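Local coordinates for glycosylation Associate Protein 1 (Streptococcus agalactiae serotype V, PDB 6OYC) that probably serves in the accessory Sec system, as a GT-B-like partner in the Gap123 complex linked to glycosylation and secretion of bacterial surface proteins, at residues A121-Q124 and N130-H133; I91-L96 and F104-F109; K144-D149 and S155-Y160; N18-L21 and K25-N28; P6-E11 and P57-Y62. All coordinates share one frame; numbering follows the deposited sequence.

Contact 1: residues A121-Q124 and N130-H133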
# COMPACT_ATOMS: atom_id res chain seq x y z
N ALA A 121 -2.45 -10.33 -27.88
CA ALA A 121 -1.97 -10.10 -26.53
C ALA A 121 -2.43 -8.75 -26.02
O ALA A 121 -2.75 -7.85 -26.81
CB ALA A 121 -0.45 -10.20 -26.44
N LYS A 122 -2.48 -8.63 -24.69
CA LYS A 122 -2.66 -7.36 -24.01
C LYS A 122 -1.43 -7.11 -23.15
O LYS A 122 -1.02 -7.98 -22.38
CB LYS A 122 -3.91 -7.36 -23.16
CG LYS A 122 -5.15 -7.61 -23.93
CD LYS A 122 -6.40 -7.29 -23.11
CE LYS A 122 -7.66 -7.78 -23.84
NZ LYS A 122 -8.95 -7.14 -23.36
N VAL A 123 -0.83 -5.94 -23.30
CA VAL A 123 0.43 -5.62 -22.65
C VAL A 123 0.13 -4.68 -21.50
O VAL A 123 -0.55 -3.67 -21.69
CB VAL A 123 1.41 -4.99 -23.65
CG1 VAL A 123 2.69 -4.59 -22.96
CG2 VAL A 123 1.67 -5.97 -24.81
N GLN A 124 0.63 -5.01 -20.31
CA GLN A 124 0.33 -4.24 -19.10
C GLN A 124 1.61 -3.66 -18.53
O GLN A 124 2.67 -4.31 -18.54
CB GLN A 124 -0.36 -5.10 -18.05
CG GLN A 124 -1.83 -5.41 -18.41
CD GLN A 124 -2.78 -4.33 -17.96
OE1 GLN A 124 -2.34 -3.28 -17.46
NE2 GLN A 124 -4.09 -4.57 -18.10
N ASN A 130 7.31 -0.12 -16.04
CA ASN A 130 7.97 -1.32 -16.51
C ASN A 130 6.94 -2.36 -16.96
O ASN A 130 5.85 -2.47 -16.40
CB ASN A 130 8.84 -1.90 -15.39
CG ASN A 130 8.04 -2.23 -14.13
OD1 ASN A 130 7.28 -1.41 -13.62
ND2 ASN A 130 8.20 -3.46 -13.64
N LEU A 131 7.29 -3.10 -18.02
CA LEU A 131 6.47 -4.23 -18.43
C LEU A 131 6.31 -5.21 -17.27
O LEU A 131 7.31 -5.74 -16.75
CB LEU A 131 7.12 -4.92 -19.64
CG LEU A 131 6.46 -6.22 -20.08
CD1 LEU A 131 5.14 -5.89 -20.79
CD2 LEU A 131 7.39 -6.99 -20.99
N THR A 132 5.07 -5.46 -16.86
CA THR A 132 4.78 -6.39 -15.77
C THR A 132 4.24 -7.73 -16.28
O THR A 132 4.74 -8.79 -15.89
CB THR A 132 3.77 -5.79 -14.79
OG1 THR A 132 2.67 -5.22 -15.52
CG2 THR A 132 4.43 -4.72 -13.94
N HIS A 133 3.24 -7.71 -17.14
CA HIS A 133 2.77 -8.98 -17.67
C HIS A 133 2.15 -8.80 -19.04
O HIS A 133 1.73 -7.70 -19.42
CB HIS A 133 1.80 -9.68 -16.70
CG HIS A 133 0.51 -8.96 -16.46
ND1 HIS A 133 0.32 -8.06 -15.43
CD2 HIS A 133 -0.70 -9.08 -17.07
CE1 HIS A 133 -0.92 -7.63 -15.44
NE2 HIS A 133 -1.57 -8.24 -16.42
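Leu131 opens the contact from the second strand: its CD1 branch packs on Val123 CG1 at 3.5 Å, and the two side chains cross at about a right angle. With CG anti to the backbone N (chi1 173°), Leu131 also brings CD1 beside the carbonyl oxygen of Gln124. Next along, Thr132 gives its backbone N to that same oxygen, Thr132 N to Gln124 O being 3.1 Å and nearly straight at hydrogen. His133 closes the contact in two ways. Its carbonyl accepts from the backbone of Gln124, Gln124 N to His133 O being 3.0 Å, while its imidazole lies alongside the Gln124 side chain, both pointing the same way. Gln124 CB sits over one face of the ring in a CH-pi contact, 3.8 Å from the centroid, and Gln124 CG comes nearest to NE2 of His133, at 3.5 Å. The glutamine then bends at CG, and its NE2 finds Tyr23 OH outside the pair. Short and strongly splayed, with strand axes at 129°, this is the turn end of the beta hairpin formed by strands 118-125 and 131-138 in the large antiparallel sheet.

Contact 2: residues I91-L96 and F104-F109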
# COMPACT_ATOMS: atom_id res chain seq x y z
N ILE A 91 13.05 -4.40 -20.48
CA ILE A 91 12.35 -5.07 -21.57
C ILE A 91 11.48 -4.08 -22.33
O ILE A 91 10.61 -3.43 -21.74
CB ILE A 91 11.50 -6.24 -21.05
CG1 ILE A 91 12.36 -7.25 -20.30
CG2 ILE A 91 10.76 -6.89 -22.22
CD1 ILE A 91 11.54 -8.29 -19.57
N ASP A 92 11.70 -3.98 -23.64
CA ASP A 92 10.82 -3.26 -24.55
C ASP A 92 9.94 -4.29 -25.25
O ASP A 92 10.42 -5.05 -26.10
CB ASP A 92 11.64 -2.47 -25.57
CG ASP A 92 10.78 -1.74 -26.61
OD1 ASP A 92 9.53 -1.87 -26.63
OD2 ASP A 92 11.40 -1.00 -27.40
N PHE A 93 8.66 -4.31 -24.89
CA PHE A 93 7.77 -5.35 -25.42
C PHE A 93 7.71 -5.32 -26.94
O PHE A 93 7.36 -6.34 -27.56
CB PHE A 93 6.37 -5.19 -24.82
CG PHE A 93 5.54 -4.16 -25.54
CD1 PHE A 93 5.66 -2.81 -25.22
CD2 PHE A 93 4.69 -4.53 -26.58
CE1 PHE A 93 4.91 -1.84 -25.91
CE2 PHE A 93 3.94 -3.57 -27.26
CZ PHE A 93 4.05 -2.23 -26.91
N ARG A 94 8.01 -4.18 -27.57
CA ARG A 94 7.96 -4.09 -29.03
C ARG A 94 9.01 -4.97 -29.70
O ARG A 94 8.90 -5.26 -30.90
CB ARG A 94 8.13 -2.63 -29.48
CG ARG A 94 6.95 -1.72 -29.17
CD ARG A 94 7.25 -0.29 -29.55
NE ARG A 94 7.23 -0.10 -31.00
CZ ARG A 94 6.15 0.23 -31.72
NH1 ARG A 94 4.96 0.45 -31.15
NH2 ARG A 94 6.29 0.36 -33.03
N GLN A 95 10.04 -5.39 -28.97
CA GLN A 95 11.12 -6.19 -29.54
C GLN A 95 11.01 -7.68 -29.23
O GLN A 95 11.98 -8.42 -29.47
CB GLN A 95 12.46 -5.63 -29.07
CG GLN A 95 12.56 -4.16 -29.44
CD GLN A 95 13.97 -3.66 -29.51
OE1 GLN A 95 14.87 -4.34 -30.01
NE2 GLN A 95 14.17 -2.44 -29.01
N LEU A 96 9.88 -8.14 -28.71
CA LEU A 96 9.68 -9.56 -28.46
C LEU A 96 9.39 -10.30 -29.77
O LEU A 96 9.09 -9.70 -30.82
CB LEU A 96 8.55 -9.78 -27.47
CG LEU A 96 8.79 -9.08 -26.13
CD1 LEU A 96 7.64 -9.25 -25.18
CD2 LEU A 96 10.08 -9.61 -25.53
N PHE A 104 0.15 -2.78 -33.35
CA PHE A 104 -0.01 -2.35 -31.97
C PHE A 104 -1.08 -1.26 -31.88
O PHE A 104 -0.99 -0.25 -32.58
CB PHE A 104 1.31 -1.82 -31.40
CG PHE A 104 2.45 -2.80 -31.49
CD1 PHE A 104 2.35 -4.06 -30.94
CD2 PHE A 104 3.64 -2.44 -32.11
CE1 PHE A 104 3.43 -4.96 -31.01
CE2 PHE A 104 4.71 -3.32 -32.19
CZ PHE A 104 4.61 -4.58 -31.64
N THR A 105 -2.07 -1.47 -31.03
CA THR A 105 -3.07 -0.45 -30.74
C THR A 105 -2.78 0.08 -29.35
O THR A 105 -2.95 -0.64 -28.36
CB THR A 105 -4.49 -1.01 -30.83
OG1 THR A 105 -4.73 -1.56 -32.14
CG2 THR A 105 -5.52 0.10 -30.53
N TYR A 106 -2.36 1.35 -29.27
CA TYR A 106 -2.09 2.03 -28.01
C TYR A 106 -3.39 2.65 -27.49
O TYR A 106 -3.95 3.56 -28.11
CB TYR A 106 -1.00 3.09 -28.20
CG TYR A 106 0.39 2.51 -28.24
CD1 TYR A 106 0.77 1.60 -29.25
CD2 TYR A 106 1.33 2.83 -27.26
CE1 TYR A 106 2.04 1.05 -29.29
CE2 TYR A 106 2.61 2.26 -27.28
CZ TYR A 106 2.95 1.37 -28.29
OH TYR A 106 4.22 0.82 -28.30
N THR A 107 -3.88 2.14 -26.37
CA THR A 107 -5.05 2.76 -25.73
C THR A 107 -4.52 3.68 -24.64
O THR A 107 -3.31 3.72 -24.39
CB THR A 107 -5.99 1.69 -25.15
OG1 THR A 107 -5.61 1.37 -23.80
CG2 THR A 107 -5.97 0.41 -26.01
N PRO A 108 -5.38 4.45 -23.96
CA PRO A 108 -4.90 5.24 -22.82
C PRO A 108 -4.43 4.40 -21.64
O PRO A 108 -3.95 4.98 -20.66
CB PRO A 108 -6.13 6.09 -22.44
CG PRO A 108 -6.93 6.18 -23.68
CD PRO A 108 -6.73 4.87 -24.40
N PHE A 109 -4.53 3.07 -21.68
CA PHE A 109 -4.22 2.28 -20.49
C PHE A 109 -3.31 1.08 -20.76
O PHE A 109 -2.51 0.72 -19.90
CB PHE A 109 -5.53 1.82 -19.83
CG PHE A 109 -6.42 2.97 -19.40
CD1 PHE A 109 -6.13 3.70 -18.23
CD2 PHE A 109 -7.52 3.35 -20.15
CE1 PHE A 109 -6.95 4.77 -17.82
CE2 PHE A 109 -8.35 4.42 -19.75
CZ PHE A 109 -8.06 5.13 -18.59
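Phe104, Arg94 and Tyr106 bury the most surface here, and they meet around the end of the arginine. The CD2-CE2 side of the Phe104 ring stands over one face of the Arg94 guanidinium, CE2 above its centre, the planes tilted 59° apart; the shortest approach is Phe104 CD2 to Arg94 NH1, 3.3 Å. Arg94 reaches this place by a bend in its chain (chi3 73°) that turns the guanidinium beside both aromatic residues. From its edge, NH1 then donates to Tyr106 OH at 3.0 Å, the phenol oxygen lying close to the guanidinium plane. Phe93 packs against the same group of side chains, with Arg94 CG over one of its faces. It points its edge at the face of Phe104 in a T-shaped pair, centroids 5.5 Å apart and planes at 74°, while its CZ comes within 3.4 Å of Tyr106 OH, which lies near the plane of the Phe93 ring. In the loop, an Asx turn (Arg94 N to Asp92 OD1, 2.9 Å) shapes the backbone from which the arginine leaves. One charged side chain is thus held by a hydrogen bond at its edge and by aromatic carbon over its face, a mixed polar and apolar contact between the loop and edge strand 103-106.

Contact 3: residues K144-D149 and S155-Y160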
# COMPACT_ATOMS: atom_id res chain seq x y z
N LYS A 144 -2.31 -17.92 -21.89
CA LYS A 144 -1.27 -17.87 -20.87
C LYS A 144 -0.97 -16.41 -20.53
O LYS A 144 -1.26 -15.50 -21.31
CB LYS A 144 -0.00 -18.61 -21.33
CG LYS A 144 0.36 -18.41 -22.79
CD LYS A 144 1.38 -19.42 -23.25
CE LYS A 144 1.61 -19.36 -24.76
NZ LYS A 144 2.29 -20.59 -25.27
N LYS A 145 -0.43 -16.22 -19.33
CA LYS A 145 -0.01 -14.91 -18.85
C LYS A 145 1.48 -14.98 -18.55
O LYS A 145 1.91 -15.81 -17.76
CB LYS A 145 -0.80 -14.49 -17.59
CG LYS A 145 -0.46 -13.10 -17.08
CD LYS A 145 -0.97 -12.84 -15.65
CE LYS A 145 -2.48 -12.92 -15.54
NZ LYS A 145 -3.17 -11.73 -16.18
N TYR A 146 2.25 -14.13 -19.23
CA TYR A 146 3.68 -14.00 -18.99
C TYR A 146 3.89 -12.99 -17.86
O TYR A 146 3.48 -11.84 -18.00
CB TYR A 146 4.40 -13.50 -20.23
CG TYR A 146 4.48 -14.48 -21.38
CD1 TYR A 146 3.44 -14.59 -22.30
CD2 TYR A 146 5.61 -15.27 -21.56
CE1 TYR A 146 3.52 -15.47 -23.37
CE2 TYR A 146 5.70 -16.16 -22.62
CZ TYR A 146 4.65 -16.26 -23.52
OH TYR A 146 4.73 -17.14 -24.57
N LEU A 147 4.51 -13.41 -16.76
CA LEU A 147 4.80 -12.53 -15.62
C LEU A 147 6.28 -12.17 -15.65
O LEU A 147 7.14 -13.06 -15.55
CB LEU A 147 4.52 -13.19 -14.27
CG LEU A 147 3.16 -13.31 -13.62
CD1 LEU A 147 2.51 -11.93 -13.44
CD2 LEU A 147 2.28 -14.29 -14.43
N PHE A 148 6.57 -10.89 -15.75
CA PHE A 148 7.95 -10.43 -15.81
C PHE A 148 8.38 -9.90 -14.46
O PHE A 148 7.62 -9.17 -13.81
CB PHE A 148 8.10 -9.36 -16.90
CG PHE A 148 7.85 -9.89 -18.28
CD1 PHE A 148 8.90 -10.45 -19.02
CD2 PHE A 148 6.57 -9.86 -18.84
CE1 PHE A 148 8.67 -10.95 -20.29
CE2 PHE A 148 6.34 -10.36 -20.11
CZ PHE A 148 7.40 -10.91 -20.84
N ASP A 149 9.57 -10.29 -14.04
CA ASP A 149 10.26 -9.71 -12.89
C ASP A 149 10.72 -8.31 -13.25
O ASP A 149 11.04 -8.02 -14.41
CB ASP A 149 11.48 -10.58 -12.53
CG ASP A 149 12.03 -10.30 -11.12
OD1 ASP A 149 12.79 -9.31 -10.96
OD2 ASP A 149 11.72 -11.10 -10.19
N SER A 155 9.74 -14.36 -15.22
CA SER A 155 9.67 -15.00 -13.92
C SER A 155 8.74 -16.21 -13.90
O SER A 155 9.07 -17.23 -13.28
CB SER A 155 9.22 -14.00 -12.84
OG SER A 155 9.20 -14.61 -11.55
N SER A 156 7.59 -16.14 -14.57
CA SER A 156 6.68 -17.27 -14.55
C SER A 156 5.67 -17.15 -15.70
O SER A 156 5.51 -16.08 -16.29
CB SER A 156 5.97 -17.37 -13.18
OG SER A 156 4.97 -16.37 -13.00
N ILE A 157 5.01 -18.27 -16.00
CA ILE A 157 3.92 -18.32 -16.98
C ILE A 157 2.73 -18.98 -16.32
O ILE A 157 2.85 -20.09 -15.78
CB ILE A 157 4.28 -19.10 -18.26
CG1 ILE A 157 5.53 -18.56 -18.93
CG2 ILE A 157 3.13 -19.07 -19.23
CD1 ILE A 157 6.05 -19.51 -19.97
N LEU A 158 1.57 -18.33 -16.40
CA LEU A 158 0.33 -18.87 -15.87
C LEU A 158 -0.48 -19.40 -17.06
O LEU A 158 -0.88 -18.63 -17.93
CB LEU A 158 -0.44 -17.78 -15.11
CG LEU A 158 -1.42 -18.24 -14.03
CD1 LEU A 158 -1.91 -17.10 -13.12
CD2 LEU A 158 -2.61 -18.98 -14.67
N TYR A 159 -0.71 -20.71 -17.09
CA TYR A 159 -1.43 -21.32 -18.20
C TYR A 159 -2.90 -21.47 -17.87
O TYR A 159 -3.28 -21.72 -16.72
CB TYR A 159 -0.86 -22.69 -18.55
CG TYR A 159 0.52 -22.63 -19.15
CD1 TYR A 159 1.64 -22.61 -18.34
CD2 TYR A 159 0.70 -22.57 -20.54
CE1 TYR A 159 2.90 -22.55 -18.87
CE2 TYR A 159 1.98 -22.51 -21.09
CZ TYR A 159 3.06 -22.50 -20.25
OH TYR A 159 4.33 -22.44 -20.75
N TYR A 160 -3.74 -21.36 -18.90
CA TYR A 160 -5.18 -21.45 -18.76
C TYR A 160 -5.70 -22.58 -19.63
O TYR A 160 -5.11 -22.92 -20.66
CB TYR A 160 -5.87 -20.14 -19.18
CG TYR A 160 -5.50 -18.94 -18.36
CD1 TYR A 160 -4.35 -18.20 -18.64
CD2 TYR A 160 -6.29 -18.54 -17.29
CE1 TYR A 160 -4.00 -17.09 -17.87
CE2 TYR A 160 -5.95 -17.44 -16.51
CZ TYR A 160 -4.81 -16.72 -16.80
OH TYR A 160 -4.48 -15.62 -16.04
O HOH W 1 10.54 -13.25 -9.89
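Lys144-Phe148 and Ser155-Tyr160 run antiparallel, their axes 168° apart, with Lys145-Leu158 and Leu147-Ser156 as hydrogen-bonded pairs and Lys144-Tyr159 and Tyr146-Ile157 as non-hydrogen-bonded ones. Near the turn the ladder is interrupted by a classic beta bulge: Ser155 and Ser156 both face Leu147, whose carbonyl oxygen accepts from Ser155 N at 2.9 Å and from Ser156 N at 3.3 Å. On the face carrying Tyr146 and Ile157, Lys144 extends alongside the Tyr159 ring, with Lys144 CD 3.8 Å from Tyr159 CE2. Ile157 CG2 covers one face of that ring and also touches Lys144 CB. On the other face, Leu147 folds over Ser156, its CB 3.5 Å from Ser156 OG. Tyr160 leans across to the first strand, presenting its ring edge to Lys144 CA and the Lys145 backbone N. Its hydroxyl meets Lys145 CE at 3.4 Å, where the lysine chain, bent at chi3 and chi4, turns on its way to a salt bridge with Asp135. Ser155 OG and Ser156 OG both bond to Tyr55 OH, so the polar atoms at the bulge are held from outside the hairpin. This hairpin lies within the antiparallel sheet, flanked by strand 131-138 beside Lys144-Phe148 and by strand 164-171 beside Ser155-Tyr160, while Leu147 reaches Tyr16 and Leu158 reaches Arg13, both in the loop following strand 2-5.

Contact 4: residues N18-L21 and K25-N28. With SO4 (sulfate ion), chain K.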
# COMPACT_ATOMS: atom_id res chain seq x y z
N ASN A 18 1.34 -9.41 -5.13
CA ASN A 18 0.36 -8.41 -4.71
C ASN A 18 0.24 -7.26 -5.70
O ASN A 18 -0.54 -6.33 -5.46
CB ASN A 18 0.70 -7.84 -3.32
CG ASN A 18 1.93 -6.93 -3.33
OD1 ASN A 18 2.74 -6.96 -4.25
ND2 ASN A 18 2.05 -6.09 -2.29
N ASN A 19 0.98 -7.28 -6.80
CA ASN A 19 0.97 -6.13 -7.70
C ASN A 19 -0.42 -5.93 -8.28
O ASN A 19 -1.25 -6.85 -8.33
CB ASN A 19 2.02 -6.29 -8.81
CG ASN A 19 2.46 -4.94 -9.39
OD1 ASN A 19 2.15 -3.89 -8.84
ND2 ASN A 19 3.18 -4.97 -10.51
N TYR A 20 -0.69 -4.69 -8.68
CA TYR A 20 -1.99 -4.26 -9.19
C TYR A 20 -1.78 -3.56 -10.53
O TYR A 20 -0.69 -3.08 -10.84
CB TYR A 20 -2.66 -3.32 -8.20
CG TYR A 20 -1.67 -2.30 -7.66
CD1 TYR A 20 -1.28 -1.19 -8.43
CD2 TYR A 20 -1.10 -2.45 -6.39
CE1 TYR A 20 -0.36 -0.27 -7.95
CE2 TYR A 20 -0.18 -1.53 -5.90
CZ TYR A 20 0.19 -0.44 -6.68
OH TYR A 20 1.11 0.46 -6.17
N LEU A 21 -2.83 -3.50 -11.34
CA LEU A 21 -2.74 -2.70 -12.56
C LEU A 21 -2.52 -1.23 -12.20
O LEU A 21 -3.09 -0.71 -11.24
CB LEU A 21 -4.02 -2.86 -13.38
CG LEU A 21 -4.41 -4.32 -13.61
CD1 LEU A 21 -5.73 -4.40 -14.41
CD2 LEU A 21 -3.29 -5.04 -14.32
N LYS A 25 -5.36 0.53 -8.71
CA LYS A 25 -4.78 0.13 -7.43
C LYS A 25 -5.86 0.03 -6.35
O LYS A 25 -6.67 0.95 -6.21
CB LYS A 25 -3.70 1.12 -7.02
CG LYS A 25 -3.04 0.83 -5.67
CD LYS A 25 -2.27 2.08 -5.21
CE LYS A 25 -2.06 2.12 -3.70
NZ LYS A 25 -3.34 2.05 -2.94
N PRO A 26 -5.92 -1.06 -5.59
CA PRO A 26 -6.78 -1.09 -4.40
C PRO A 26 -6.28 -0.11 -3.35
O PRO A 26 -5.08 0.11 -3.21
CB PRO A 26 -6.67 -2.54 -3.90
CG PRO A 26 -5.96 -3.31 -4.96
CD PRO A 26 -5.15 -2.31 -5.74
N THR A 27 -7.23 0.48 -2.60
CA THR A 27 -6.86 1.46 -1.59
C THR A 27 -6.14 0.85 -0.38
O THR A 27 -5.47 1.57 0.35
CB THR A 27 -8.09 2.23 -1.11
OG1 THR A 27 -9.19 1.32 -0.99
CG2 THR A 27 -8.45 3.34 -2.09
N ASN A 28 -6.25 -0.47 -0.18
CA ASN A 28 -5.71 -1.12 1.01
C ASN A 28 -4.39 -1.85 0.76
O ASN A 28 -3.91 -2.53 1.66
CB ASN A 28 -6.72 -2.13 1.57
CG ASN A 28 -6.96 -3.32 0.63
OD1 ASN A 28 -6.84 -3.20 -0.59
ND2 ASN A 28 -7.30 -4.46 1.21
S SO4 K . -11.30 -1.25 -3.30
O1 SO4 K . -10.22 -0.32 -2.98
O2 SO4 K . -10.96 -2.59 -2.79
O3 SO4 K . -11.50 -1.25 -4.74
O4 SO4 K . -12.54 -0.81 -2.65
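Tyr20 and Lys25 make the tight part of this contact, the aliphatic chain of the lysine lying along the tyrosine ring and pointing the same way. Lys25 CG stands almost exactly over the middle of the ring, 3.5 Å from the centroid and 7° off its normal, a clear CH-pi contact. On either side of it along the chain, Lys25 CB meets Tyr20 CD1 at 3.6 Å and Lys25 CD approaches Tyr20 CZ. The chain can lie like this because CG is anti to the backbone N (chi1 178°) and stays extended as far as CE. At the foot of the ring, Pro26 CD abuts Tyr20 CB at 3.6 Å. Beyond CE the lysine bends away from the tyrosine, and NZ donates to Pro26 O at 2.6 Å and to Val29 O, so two carbonyls hold the ammonium end. The opposite face of the ring has Asn19 OD1 above its centre. Thr27, in contrast, belongs to the loose, exposed side and does not touch Asn18-Leu21. Its backbone N and OG1 both bond to O1 of a sulfate, Thr27 OG1 to sulfate O1 at 2.8 Å, an ion probably taken from the crystallisation liquor. Both segments belong to the long loop between strand 2-5 and helix 33-43. Tyr20 OH bonds to Glu127 and its side chain touches Arg65 of helix 59-65, while Leu21 touches His133 of strand 131-138.

Contact 5: residues P6-E11 and P57-Y62. With GOL (glycerol), chain I.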
# COMPACT_ATOMS: atom_id res chain seq x y z
N PRO A 6 7.01 -9.12 6.45
CA PRO A 6 5.83 -8.32 6.09
C PRO A 6 4.63 -9.20 5.78
O PRO A 6 4.72 -10.42 5.70
CB PRO A 6 6.29 -7.58 4.82
CG PRO A 6 7.19 -8.58 4.15
CD PRO A 6 7.90 -9.34 5.28
N SER A 7 3.49 -8.53 5.60
CA SER A 7 2.25 -9.15 5.13
C SER A 7 1.83 -8.44 3.85
O SER A 7 0.89 -7.64 3.86
CB SER A 7 1.12 -9.08 6.19
OG SER A 7 1.41 -9.96 7.25
N TRP A 8 2.56 -8.69 2.78
CA TRP A 8 2.27 -8.00 1.53
C TRP A 8 1.67 -8.98 0.55
O TRP A 8 2.11 -9.09 -0.60
CB TRP A 8 3.53 -7.36 0.94
CG TRP A 8 4.15 -6.33 1.82
CD1 TRP A 8 3.55 -5.61 2.82
CD2 TRP A 8 5.52 -5.91 1.78
NE1 TRP A 8 4.46 -4.76 3.42
CE2 TRP A 8 5.67 -4.92 2.79
CE3 TRP A 8 6.62 -6.26 1.00
CZ2 TRP A 8 6.89 -4.29 3.03
CZ3 TRP A 8 7.82 -5.62 1.23
CH2 TRP A 8 7.95 -4.66 2.25
N TYR A 9 0.68 -9.73 1.04
CA TYR A 9 0.10 -10.88 0.38
C TYR A 9 -0.98 -10.45 -0.61
O TYR A 9 -1.42 -9.29 -0.63
CB TYR A 9 -0.47 -11.83 1.43
CG TYR A 9 0.58 -12.37 2.33
CD1 TYR A 9 1.70 -13.00 1.80
CD2 TYR A 9 0.49 -12.24 3.72
CE1 TYR A 9 2.69 -13.51 2.59
CE2 TYR A 9 1.51 -12.75 4.54
CZ TYR A 9 2.60 -13.39 3.96
OH TYR A 9 3.63 -13.91 4.72
N ASN A 10 -1.40 -11.40 -1.43
CA ASN A 10 -2.52 -11.23 -2.35
C ASN A 10 -3.77 -11.75 -1.66
O ASN A 10 -3.79 -12.87 -1.16
CB ASN A 10 -2.25 -11.97 -3.66
CG ASN A 10 -3.39 -11.85 -4.67
OD1 ASN A 10 -4.57 -11.96 -4.33
ND2 ASN A 10 -3.03 -11.68 -5.95
N GLU A 11 -4.81 -10.91 -1.64
CA GLU A 11 -6.06 -11.22 -0.95
C GLU A 11 -6.68 -12.53 -1.43
O GLU A 11 -7.28 -13.27 -0.65
CB GLU A 11 -7.06 -10.09 -1.16
CG GLU A 11 -7.70 -9.55 0.09
CD GLU A 11 -8.60 -8.37 -0.20
OE1 GLU A 11 -9.06 -8.20 -1.36
OE2 GLU A 11 -8.84 -7.59 0.74
N PRO A 57 7.51 -10.66 -7.91
CA PRO A 57 8.37 -10.31 -9.07
C PRO A 57 8.62 -8.82 -9.22
O PRO A 57 9.58 -8.42 -9.90
CB PRO A 57 7.59 -10.88 -10.27
CG PRO A 57 6.16 -10.97 -9.77
CD PRO A 57 6.25 -11.30 -8.33
N ASN A 58 7.80 -7.97 -8.60
CA ASN A 58 7.97 -6.52 -8.67
C ASN A 58 8.53 -5.95 -7.37
O ASN A 58 8.30 -4.78 -7.05
CB ASN A 58 6.65 -5.84 -9.00
CG ASN A 58 6.84 -4.69 -9.92
OD1 ASN A 58 7.53 -4.81 -10.94
ND2 ASN A 58 6.27 -3.53 -9.56
N LEU A 59 9.28 -6.77 -6.62
CA LEU A 59 9.66 -6.40 -5.26
C LEU A 59 10.59 -5.19 -5.24
O LEU A 59 10.49 -4.34 -4.35
CB LEU A 59 10.31 -7.59 -4.56
CG LEU A 59 10.83 -7.38 -3.14
CD1 LEU A 59 9.75 -6.84 -2.23
CD2 LEU A 59 11.39 -8.70 -2.58
N ARG A 60 11.50 -5.09 -6.22
CA ARG A 60 12.50 -4.03 -6.14
C ARG A 60 11.86 -2.66 -6.39
O ARG A 60 12.17 -1.70 -5.68
CB ARG A 60 13.66 -4.33 -7.09
CG ARG A 60 14.68 -5.37 -6.52
CD ARG A 60 14.91 -6.57 -7.45
NE ARG A 60 13.65 -7.19 -7.87
CZ ARG A 60 13.05 -8.18 -7.22
NH1 ARG A 60 13.60 -8.71 -6.13
NH2 ARG A 60 11.89 -8.64 -7.68
N TYR A 61 10.94 -2.56 -7.36
CA TYR A 61 10.19 -1.32 -7.49
C TYR A 61 9.35 -1.06 -6.26
O TYR A 61 9.25 0.08 -5.80
CB TYR A 61 9.30 -1.32 -8.74
CG TYR A 61 10.09 -0.98 -9.98
CD1 TYR A 61 10.84 0.21 -10.05
CD2 TYR A 61 10.12 -1.84 -11.07
CE1 TYR A 61 11.58 0.52 -11.18
CE2 TYR A 61 10.86 -1.54 -12.19
CZ TYR A 61 11.59 -0.36 -12.24
OH TYR A 61 12.31 -0.07 -13.35
N TYR A 62 8.74 -2.11 -5.71
CA TYR A 62 7.93 -1.92 -4.52
C TYR A 62 8.75 -1.28 -3.41
O TYR A 62 8.34 -0.27 -2.82
CB TYR A 62 7.32 -3.25 -4.08
CG TYR A 62 6.26 -3.12 -2.99
CD1 TYR A 62 6.62 -3.15 -1.64
CD2 TYR A 62 4.90 -3.01 -3.31
CE1 TYR A 62 5.65 -3.06 -0.63
CE2 TYR A 62 3.93 -2.91 -2.31
CZ TYR A 62 4.31 -2.94 -0.97
OH TYR A 62 3.36 -2.84 0.04
C1 GOL I . 0.04 -4.43 2.61
O1 GOL I . -0.47 -3.21 2.97
C2 GOL I . -0.27 -4.58 1.08
O2 GOL I . 0.76 -4.05 0.26
C3 GOL I . -0.55 -6.12 0.84
O3 GOL I . -0.02 -6.45 -0.42
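The Trp8 indole is sandwiched: Tyr62 CE1 stands 3.6 Å above the centre of one face, and Pro6 CB lies over the opposite face. Leu59 CD1 comes to the ring edge, 4.1 Å from Trp8 CZ3. Tyr62 does not stack flat on the indole. The planes of its ring and the six-membered ring are 46° apart, with centroids at 4.8 Å, so the CE1-OH side of the phenol does the touching, CE1 closest to Trp8 CE3 and CD2 and OH over the five-membered ring. Tyr62 sends its ring from the helix toward the tryptophan with CG anti to the backbone N (chi1 -170°), and its hydroxyl, so placed, also reaches a bound glycerol. Tyr62 OH and glycerol O2 are 2.9 Å apart and hydrogen-bonded, while glycerol O3 donates to Tyr9 O at 3.2 Å; Trp8 CD1 lies 3.7 Å from glycerol C1. Around the indole, Leu50 of strand 48-52 and Ile35 of helix 33-43 add further apolar contacts. The contact thus joins the loop after strand 2-5 to the first turn of helix 59-65 by apolar and aromatic packing alone; the glycerol beside the rings, probably from the crystallisation liquor, suggests that a hydroxyl-bearing molecule can be held here, though no natural ligand is established.

How the contacts relate
Contact 5 is the fully buried one, an aromatic cluster beside the parallel sheet, whereas contact 4, about 10 Å away between centres, is a surface contact in the same loop after strand 2-5. Contacts 1, 2 and 3 all belong to the antiparallel sheet and are partly buried. Contacts 1 and 3 are neighbouring hairpins held by backbone bonds, joined where Thr132 O meets Phe148 N; contact 2 relies on side chains at the edge strand and reaches contact 1 through Ile91 and Phe93. The two regions meet along several seams: Leu21 packs on His133, Asn130 bonds to Asn58, and Asp149 lies against Pro57, with a weak ion pair to Arg60.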